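Local coordinates for protein acyl-coenzyme A oxidase acox-1.1 (Caenorhabditis elegans, PDB 5K3H) that catalyses the FAD-dependent desaturation of acyl-CoA thioesters to (2E)-enoyl-CoAs with release of hydrogen peroxide, the first step of peroxisomal beta-oxidation, at residues V118-I121 with P122-A126; G586-S589 with S590-D594; Y661-P664 with M665-A669. One frame throughout, in Å; residues are numbered along the deposited sequence.

Contact 1 of 3, residues V118-I121 with P122-A126; sequences VMFI and PALNA
I121 and P122 meet where a proline interrupts the bonding pattern of a helix. CD of P122 lies 3.5 Å from CB of I121 across the peptide link that joins them, and the proline nitrogen, having no hydrogen, cannot bond to the turn before it. The helix kinks at this point, with a wider pi-type turn at V118-F120, and CG of P122 comes to 3.1 Å from V118 O. Regular bonding resumes at once: A123 N donates to M119 O, L124 N to F120 O, and N125 N to I121 O at 2.9 Å. On the flank of I121, N125 lies alongside, pointing the same way, its ND2 3.8 Å from CG2 of I121. CD1 of L124 sits over one face of the F120 ring, 4.3 Å from the ring centroid and only 17° off the normal, a CH-pi contact. The ring is placed there because CG of F120 stands anti to the backbone N (chi1 -175°). M219 of strand 211-221 touches both F120 and L124, while I121 and N125 meet L137 of helix 130-141. The arrangement is that of a proline-kinked helix in the N-terminal helical region of the acyl-CoA oxidase fold, packed against its beta domain.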
ATOM      1  N   VAL B 118       5.433 -23.071 -11.596  1.00 27.43           N
ATOM      2  CA  VAL B 118       4.114 -22.440 -11.596  1.00 28.77           C
ATOM      3  C   VAL B 118       3.508 -22.438 -12.996  1.00 31.22           C
ATOM      4  O   VAL B 118       2.316 -22.708 -13.167  1.00 30.71           O
ATOM      5  CB  VAL B 118       4.206 -21.007 -11.021  1.00 29.00           C
ATOM      6  CG1 VAL B 118       2.909 -20.284 -11.210  1.00 28.41           C
ATOM      7  CG2 VAL B 118       4.553 -21.024  -9.543  1.00 28.21           C
ATOM      8  N   MET B 119       4.309 -22.152 -14.016  1.00 31.13           N
ATOM      9  CA  MET B 119       3.789 -22.008 -15.369  1.00 31.36           C
ATOM     10  C   MET B 119       4.452 -22.933 -16.374  1.00 29.27           C
ATOM     11  O   MET B 119       3.764 -23.497 -17.221  1.00 27.47           O
ATOM     12  CB  MET B 119       3.968 -20.555 -15.866  1.00 34.91           C
ATOM     13  CG  MET B 119       3.058 -19.511 -15.222  1.00 37.13           C
ATOM     14  SD  MET B 119       1.297 -19.849 -15.383  1.00 47.09           S
ATOM     15  CE  MET B 119       1.156 -20.253 -17.116  1.00 48.70           C
ATOM     16  N   PHE B 120       5.774 -23.088 -16.326  1.00 31.55           N
ATOM     17  CA  PHE B 120       6.468 -23.838 -17.372  1.00 31.19           C
ATOM     18  C   PHE B 120       5.962 -25.271 -17.441  1.00 31.79           C
ATOM     19  O   PHE B 120       5.418 -25.713 -18.467  1.00 32.43           O
ATOM     20  CB  PHE B 120       7.974 -23.810 -17.100  1.00 30.52           C
ATOM     21  CG  PHE B 120       8.815 -24.437 -18.169  1.00 29.52           C
ATOM     22  CD1 PHE B 120       8.745 -23.996 -19.478  1.00 29.32           C
ATOM     23  CD2 PHE B 120       9.749 -25.414 -17.848  1.00 28.85           C
ATOM     24  CE1 PHE B 120       9.562 -24.554 -20.467  1.00 29.60           C
ATOM     25  CE2 PHE B 120      10.575 -25.970 -18.816  1.00 29.73           C
ATOM     26  CZ  PHE B 120      10.482 -25.541 -20.129  1.00 29.75           C
ATOM     27  N   ILE B 121       6.097 -26.009 -16.336  1.00 34.69           N
ATOM     28  CA  ILE B 121       5.664 -27.404 -16.317  1.00 31.99           C
ATOM     29  C   ILE B 121       4.156 -27.503 -16.533  1.00 31.79           C
ATOM     30  O   ILE B 121       3.721 -28.341 -17.351  1.00 30.63           O
ATOM     31  CB  ILE B 121       6.161 -28.098 -15.049  1.00 32.20           C
ATOM     32  CG1 ILE B 121       7.638 -28.445 -15.208  1.00 32.34           C
ATOM     33  CG2 ILE B 121       5.333 -29.317 -14.722  1.00 32.62           C
ATOM     34  CD1 ILE B 121       8.368 -28.683 -13.907  1.00 34.08           C
ATOM     35  N   PRO B 122       3.308 -26.676 -15.895  1.00 29.93           N
ATOM     36  CA  PRO B 122       1.870 -26.747 -16.236  1.00 30.47           C
ATOM     37  C   PRO B 122       1.583 -26.537 -17.714  1.00 32.58           C
ATOM     38  O   PRO B 122       0.709 -27.216 -18.272  1.00 34.31           O
ATOM     39  CB  PRO B 122       1.250 -25.656 -15.352  1.00 29.73           C
ATOM     40  CG  PRO B 122       2.119 -25.669 -14.135  1.00 29.99           C
ATOM     41  CD  PRO B 122       3.530 -25.882 -14.674  1.00 29.68           C
ATOM     42  N   ALA B 123       2.299 -25.631 -18.380  1.00 32.52           N
ATOM     43  CA  ALA B 123       2.078 -25.444 -19.810  1.00 32.97           C
ATOM     44  C   ALA B 123       2.465 -26.701 -20.600  1.00 34.67           C
ATOM     45  O   ALA B 123       1.773 -27.086 -21.549  1.00 35.05           O
ATOM     46  CB  ALA B 123       2.838 -24.209 -20.290  1.00 33.08           C
ATOM     47  N   LEU B 124       3.565 -27.360 -20.218  1.00 32.57           N
ATOM     48  CA  LEU B 124       3.953 -28.603 -20.883  1.00 34.36           C
ATOM     49  C   LEU B 124       2.915 -29.703 -20.700  1.00 35.37           C
ATOM     50  O   LEU B 124       2.619 -30.441 -21.645  1.00 33.70           O
ATOM     51  CB  LEU B 124       5.313 -29.083 -20.379  1.00 36.16           C
ATOM     52  CG  LEU B 124       6.497 -28.258 -20.847  1.00 37.84           C
ATOM     53  CD1 LEU B 124       7.763 -28.697 -20.153  1.00 38.52           C
ATOM     54  CD2 LEU B 124       6.606 -28.455 -22.354  1.00 37.33           C
ATOM     55  N   ASN B 125       2.382 -29.857 -19.484  1.00 37.21           N
ATOM     56  CA  ASN B 125       1.300 -30.815 -19.271  1.00 37.62           C
ATOM     57  C   ASN B 125       0.112 -30.520 -20.176  1.00 35.59           C
ATOM     58  O   ASN B 125      -0.442 -31.426 -20.806  1.00 35.32           O
ATOM     59  CB  ASN B 125       0.845 -30.782 -17.811  1.00 38.67           C
ATOM     60  CG  ASN B 125       1.814 -31.470 -16.882  1.00 41.00           C
ATOM     61  OD1 ASN B 125       2.416 -32.489 -17.241  1.00 42.63           O
ATOM     62  ND2 ASN B 125       1.989 -30.911 -15.679  1.00 43.07           N
ATOM     63  N   ALA B 126      -0.280 -29.244 -20.258  1.00 39.12           N
ATOM     64  CA  ALA B 126      -1.545 -28.852 -20.880  1.00 39.01           C
ATOM     65  C   ALA B 126      -1.493 -28.823 -22.400  1.00 38.67           C
ATOM     66  O   ALA B 126      -2.516 -29.080 -23.047  1.00 38.73           O
ATOM     67  CB  ALA B 126      -1.971 -27.478 -20.362  1.00 38.32           C
TER

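Contact 2 of 3, residues G586-S589 with S590-D594; sequences GFMS and STQLD
S589 and Q592 exchange hydrogen bonds in both directions at the start of helix 590-616. Q592 N donates to OG of S589 at 3.2 Å, with an N-H...O angle of 165°, and in return S589 N donates to OE1 of Q592 at 3.1 Å. The second bond reaches OE1 in the carbonyl plane, on a lone pair. OG of S589 also makes a weak bond to the same OE1 at 3.4 Å, so two donors of one residue converge on a single acceptor. The serine reaches its position through chi1 of 59°, which sets OG between its own backbone N and carbonyl carbon, facing the first turn. The amide of Q592 is held from its other end too: NE2 bonds to the backbone oxygens of S478 and I480, which should fix the rotation of the whole group.

Backbone bonding takes over one residue later, where L593 N donates to S589 O at 3.0 Å.

The apolar part belongs to M588. Its chain bends at chi3 (68°) and brings CE to 3.7 Å from CD1 of L593, while the methionine as a whole runs at a slant past Q592. The same methyl lies against the backbone of the first turn, CE being 3.6 Å from L593 N. L575 and L576 of helix 557-577 touch M588 and L593 respectively. On the helix itself, S590 OG bonds to E584 of the second subunit, and D594 forms salt bridges with R597 of its own chain and with K505 of that subunit. Reciprocal bonding between the N-cap residue and the third residue after it defines the capping box.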
ATOM      1  N   GLY B 586     -34.572   0.953   0.380  1.00 23.43           N
ATOM      2  CA  GLY B 586     -35.262   0.652   1.619  1.00 22.53           C
ATOM      3  C   GLY B 586     -35.273  -0.805   2.040  1.00 22.44           C
ATOM      4  O   GLY B 586     -36.053  -1.185   2.917  1.00 24.24           O
ATOM      5  N   PHE B 587     -34.411  -1.640   1.467  1.00 23.24           N
ATOM      6  CA  PHE B 587     -34.390  -3.043   1.871  1.00 23.36           C
ATOM      7  C   PHE B 587     -33.957  -3.187   3.327  1.00 23.70           C
ATOM      8  O   PHE B 587     -34.381  -4.126   4.011  1.00 23.27           O
ATOM      9  CB  PHE B 587     -33.494  -3.862   0.939  1.00 22.45           C
ATOM     10  CG  PHE B 587     -33.700  -5.345   1.062  1.00 22.81           C
ATOM     11  CD1 PHE B 587     -34.835  -5.942   0.503  1.00 22.55           C
ATOM     12  CD2 PHE B 587     -32.783  -6.155   1.737  1.00 23.11           C
ATOM     13  CE1 PHE B 587     -35.050  -7.317   0.605  1.00 21.95           C
ATOM     14  CE2 PHE B 587     -33.000  -7.542   1.847  1.00 22.90           C
ATOM     15  CZ  PHE B 587     -34.130  -8.116   1.283  1.00 22.35           C
ATOM     16  N   MET B 588     -33.046  -2.329   3.793  1.00 22.51           N
ATOM     17  CA  MET B 588     -32.695  -2.216   5.213  1.00 23.63           C
ATOM     18  C   MET B 588     -33.079  -0.845   5.765  1.00 22.69           C
ATOM     19  O   MET B 588     -32.997   0.179   5.075  1.00 22.48           O
ATOM     20  CB  MET B 588     -31.190  -2.436   5.460  1.00 26.13           C
ATOM     21  CG  MET B 588     -30.778  -3.881   5.655  1.00 28.84           C
ATOM     22  SD  MET B 588     -29.014  -4.191   6.039  1.00 33.87           S
ATOM     23  CE  MET B 588     -28.774  -3.507   7.671  1.00 35.58           C
ATOM     24  N   SER B 589     -33.453  -0.830   7.034  1.00 25.21           N
ATOM     25  CA  SER B 589     -33.718   0.406   7.753  1.00 25.24           C
ATOM     26  C   SER B 589     -32.479   0.848   8.526  1.00 26.01           C
ATOM     27  O   SER B 589     -31.524   0.088   8.733  1.00 24.74           O
ATOM     28  CB  SER B 589     -34.868   0.216   8.729  1.00 24.75           C
ATOM     29  OG  SER B 589     -34.520  -0.829   9.633  1.00 24.97           O
ATOM     30  N   SER B 590     -32.517   2.105   8.968  1.00 26.21           N
ATOM     31  CA  SER B 590     -31.487   2.619   9.859  1.00 28.10           C
ATOM     32  C   SER B 590     -31.389   1.776  11.128  1.00 26.00           C
ATOM     33  O   SER B 590     -30.291   1.549  11.652  1.00 24.71           O
ATOM     34  CB  SER B 590     -31.783   4.081  10.190  1.00 29.95           C
ATOM     35  OG  SER B 590     -30.802   4.612  11.069  1.00 34.48           O
ATOM     36  N   THR B 591     -32.532   1.337  11.661  1.00 24.92           N
ATOM     37  CA  THR B 591     -32.526   0.497  12.856  1.00 24.73           C
ATOM     38  C   THR B 591     -31.801  -0.824  12.624  1.00 24.08           C
ATOM     39  O   THR B 591     -31.020  -1.265  13.472  1.00 23.50           O
ATOM     40  CB  THR B 591     -33.958   0.244  13.313  1.00 26.49           C
ATOM     41  OG1 THR B 591     -34.478   1.449  13.874  1.00 28.22           O
ATOM     42  CG2 THR B 591     -33.990  -0.836  14.370  1.00 26.56           C
ATOM     43  N   GLN B 592     -32.053  -1.477  11.495  1.00 24.06           N
ATOM     44  CA  GLN B 592     -31.332  -2.706  11.188  1.00 24.18           C
ATOM     45  C   GLN B 592     -29.848  -2.454  10.991  1.00 24.60           C
ATOM     46  O   GLN B 592     -29.028  -3.303  11.340  1.00 25.50           O
ATOM     47  CB  GLN B 592     -31.912  -3.353   9.933  1.00 23.55           C
ATOM     48  CG  GLN B 592     -33.224  -4.057  10.150  1.00 23.23           C
ATOM     49  CD  GLN B 592     -33.818  -4.532   8.856  1.00 23.07           C
ATOM     50  OE1 GLN B 592     -33.964  -3.748   7.910  1.00 22.83           O
ATOM     51  NE2 GLN B 592     -34.194  -5.808   8.801  1.00 23.12           N
ATOM     52  N   LEU B 593     -29.481  -1.304  10.435  1.00 23.98           N
ATOM     53  CA  LEU B 593     -28.068  -0.996  10.286  1.00 24.40           C
ATOM     54  C   LEU B 593     -27.428  -0.731  11.634  1.00 24.13           C
ATOM     55  O   LEU B 593     -26.255  -1.050  11.832  1.00 24.59           O
ATOM     56  CB  LEU B 593     -27.872   0.191   9.337  1.00 25.90           C
ATOM     57  CG  LEU B 593     -26.502   0.304   8.660  1.00 28.50           C
ATOM     58  CD1 LEU B 593     -26.171  -0.929   7.789  1.00 29.38           C
ATOM     59  CD2 LEU B 593     -26.379   1.623   7.853  1.00 30.33           C
ATOM     60  N   ASP B 594     -28.172  -0.139  12.572  1.00 25.20           N
ATOM     61  CA  ASP B 594     -27.668   0.011  13.933  1.00 25.71           C
ATOM     62  C   ASP B 594     -27.495  -1.339  14.618  1.00 24.48           C
ATOM     63  O   ASP B 594     -26.575  -1.519  15.418  1.00 25.37           O
ATOM     64  CB  ASP B 594     -28.614   0.902  14.735  1.00 27.53           C
ATOM     65  CG  ASP B 594     -28.517   2.371  14.335  1.00 28.82           C
ATOM     66  OD1 ASP B 594     -27.474   2.770  13.740  1.00 28.09           O
ATOM     67  OD2 ASP B 594     -29.482   3.125  14.631  1.00 33.77           O
TER

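Contact 3 of 3, residues Y661-P664 with M665-A669; sequences YLKP and MMEKA
K663 and E667, one turn apart, slant past each other with the carboxylate beside the aliphatic part of the lysine. OE1 of E667 lies 3.5 Å from CG of K663, and the charged ends stop short of a salt bridge, NZ of K663 being 4.7 Å from that OE1. The lysine starts with CG anti to the backbone N (chi1 -169°), then bends at chi3, and NZ donates to the backbone oxygen of K226 of the second subunit, with a long, weak ion pair to D659 besides. The opposite charge of E667 may add a diffuse attraction at this separation. Replacing K663 with an alanine would probably leave the K226 oxygen of the second subunit without this donor and strip the E667 carboxylate of the methylenes it lies against.

The setting is a short C-terminal helix with L662 at its N-cap position and P664 in its first turn, where a proline costs no backbone bond. The L662 carbonyl accepts from M666 N at 2.9 Å, well to one side of its plane, the donor being tilted by 34°. E667 N follows with an almost straight bond to K663 O (179°), and K668 N bonds to P664 O.

Two methionines converge on the same L662 oxygen. M665, bent at chi3, turns its methyl back so that CE is 3.4 Å from L662 O, while M666 brings CG to 3.3 Å from that atom and folds its own CE toward CA of K663. M666 also packs on E144, and K668 on Q84, both of the second subunit.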
ATOM      1  N   TYR B 661      32.558  12.966   2.971  1.00 39.75           N
ATOM      2  CA  TYR B 661      31.775  14.185   2.956  1.00 41.38           C
ATOM      3  C   TYR B 661      31.351  14.478   4.382  1.00 42.47           C
ATOM      4  O   TYR B 661      31.785  13.810   5.319  1.00 46.53           O
ATOM      5  CB  TYR B 661      30.563  14.043   2.035  1.00 40.57           C
ATOM      6  CG  TYR B 661      30.843  13.465   0.650  1.00 39.70           C
ATOM      7  CD1 TYR B 661      31.520  14.201  -0.311  1.00 38.32           C
ATOM      8  CD2 TYR B 661      30.392  12.201   0.302  1.00 39.10           C
ATOM      9  CE1 TYR B 661      31.753  13.693  -1.568  1.00 39.33           C
ATOM     10  CE2 TYR B 661      30.619  11.683  -0.952  1.00 41.07           C
ATOM     11  CZ  TYR B 661      31.297  12.434  -1.894  1.00 40.61           C
ATOM     12  OH  TYR B 661      31.528  11.922  -3.165  1.00 43.00           O
ATOM     13  N   LEU B 662      30.540  15.511   4.568  1.00 44.01           N
ATOM     14  CA  LEU B 662      29.898  15.683   5.872  1.00 42.96           C
ATOM     15  C   LEU B 662      30.869  16.144   6.955  1.00 42.85           C
ATOM     16  O   LEU B 662      30.709  17.247   7.488  1.00 41.93           O
ATOM     17  CB  LEU B 662      29.178  14.393   6.317  1.00 41.63           C
ATOM     18  CG  LEU B 662      27.658  14.323   6.116  1.00 42.98           C
ATOM     19  CD1 LEU B 662      27.242  14.821   4.735  1.00 42.41           C
ATOM     20  CD2 LEU B 662      27.158  12.895   6.350  1.00 40.98           C
ATOM     21  N   LYS B 663      31.853  15.323   7.335  1.00 41.12           N
ATOM     22  CA  LYS B 663      32.825  15.840   8.298  1.00 45.30           C
ATOM     23  C   LYS B 663      33.776  16.833   7.641  1.00 44.05           C
ATOM     24  O   LYS B 663      33.977  17.921   8.206  1.00 42.22           O
ATOM     25  CB  LYS B 663      33.522  14.697   9.037  1.00 49.69           C
ATOM     26  CG  LYS B 663      34.354  15.175  10.231  1.00 52.45           C
ATOM     27  CD  LYS B 663      34.956  13.988  10.980  1.00 55.49           C
ATOM     28  CE  LYS B 663      36.143  13.369  10.246  1.00 58.37           C
ATOM     29  NZ  LYS B 663      36.752  12.260  11.052  1.00 59.83           N
ATOM     30  N   PRO B 664      34.373  16.559   6.474  1.00 44.48           N
ATOM     31  CA  PRO B 664      35.038  17.657   5.753  1.00 46.94           C
ATOM     32  C   PRO B 664      34.154  18.887   5.623  1.00 48.97           C
ATOM     33  O   PRO B 664      34.622  20.016   5.833  1.00 49.34           O
ATOM     34  CB  PRO B 664      35.357  17.030   4.385  1.00 46.60           C
ATOM     35  CG  PRO B 664      35.571  15.566   4.697  1.00 46.42           C
ATOM     36  CD  PRO B 664      34.585  15.255   5.804  1.00 44.76           C
ATOM     37  N   MET B 665      32.865  18.687   5.332  1.00 44.62           N
ATOM     38  CA  MET B 665      31.943  19.809   5.216  1.00 45.20           C
ATOM     39  C   MET B 665      31.851  20.600   6.516  1.00 44.74           C
ATOM     40  O   MET B 665      31.834  21.836   6.502  1.00 43.55           O
ATOM     41  CB  MET B 665      30.562  19.301   4.810  1.00 43.90           C
ATOM     42  CG  MET B 665      29.472  20.364   4.801  1.00 43.61           C
ATOM     43  SD  MET B 665      27.859  19.562   4.875  1.00 46.74           S
ATOM     44  CE  MET B 665      27.881  18.935   6.558  1.00 43.89           C
ATOM     45  N   MET B 666      31.770  19.907   7.650  1.00 45.49           N
ATOM     46  CA  MET B 666      31.645  20.610   8.922  1.00 48.45           C
ATOM     47  C   MET B 666      32.942  21.328   9.282  1.00 52.07           C
ATOM     48  O   MET B 666      32.925  22.505   9.670  1.00 50.94           O
ATOM     49  CB  MET B 666      31.243  19.632  10.029  1.00 45.75           C
ATOM     50  CG  MET B 666      29.787  19.189   9.990  1.00 45.34           C
ATOM     51  SD  MET B 666      29.352  18.174  11.436  1.00 43.00           S
ATOM     52  CE  MET B 666      30.195  16.631  11.024  1.00 41.32           C
ATOM     53  N   GLU B 667      34.079  20.637   9.137  1.00 49.83           N
ATOM     54  CA  GLU B 667      35.379  21.225   9.450  1.00 51.30           C
ATOM     55  C   GLU B 667      35.600  22.521   8.681  1.00 50.96           C
ATOM     56  O   GLU B 667      36.032  23.531   9.257  1.00 49.24           O
ATOM     57  CB  GLU B 667      36.487  20.201   9.168  1.00 55.24           C
ATOM     58  CG  GLU B 667      36.754  19.241  10.354  1.00 60.00           C
ATOM     59  CD  GLU B 667      37.269  17.848   9.937  1.00 62.38           C
ATOM     60  OE1 GLU B 667      37.298  16.943  10.810  1.00 63.92           O
ATOM     61  OE2 GLU B 667      37.655  17.652   8.754  1.00 60.62           O
ATOM     62  N   LYS B 668      35.251  22.525   7.391  1.00 52.81           N
ATOM     63  CA  LYS B 668      35.423  23.712   6.558  1.00 51.35           C
ATOM     64  C   LYS B 668      34.652  24.916   7.106  1.00 50.61           C
ATOM     65  O   LYS B 668      35.071  26.065   6.920  1.00 49.42           O
ATOM     66  CB  LYS B 668      34.955  23.362   5.141  1.00 51.94           C
ATOM     67  CG  LYS B 668      35.175  24.394   4.051  1.00 52.71           C
ATOM     68  CD  LYS B 668      34.555  23.863   2.753  1.00 52.80           C
ATOM     69  CE  LYS B 668      34.621  24.864   1.602  1.00 54.16           C
ATOM     70  NZ  LYS B 668      33.944  24.323   0.369  1.00 54.74           N
ATOM     71  N   ALA B 669      33.565  24.678   7.828  1.00 52.20           N
ATOM     72  CA  ALA B 669      32.740  25.764   8.332  1.00 48.85           C
ATOM     73  C   ALA B 669      33.251  26.171   9.699  1.00 44.17           C
ATOM     74  O   ALA B 669      34.170  25.546  10.220  1.00 39.41           O
ATOM     75  CB  ALA B 669      31.273  25.351   8.400  1.00 50.77           C
TER

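In the fold
The three contacts follow one another along the chain without touching: the centres of contacts 1 and 2 lie about 51 Å apart, on opposite sides of the chain's centre, and those of contacts 2 and 3 are about 68 Å apart. Contact 1 is the one beside the FAD site, which the two subunits share, since the side chain of M119 comes within about 3 Å of that of Y149, an FAD-binding residue. Contact 2 lies close to the ATP site, the side chain of F587 being about 8 Å from that of the ATP-binding Y581. Contact 3 lies away from both sites. Contacts 2 and 3 touch the second subunit, whereas the segments of contact 1 do not.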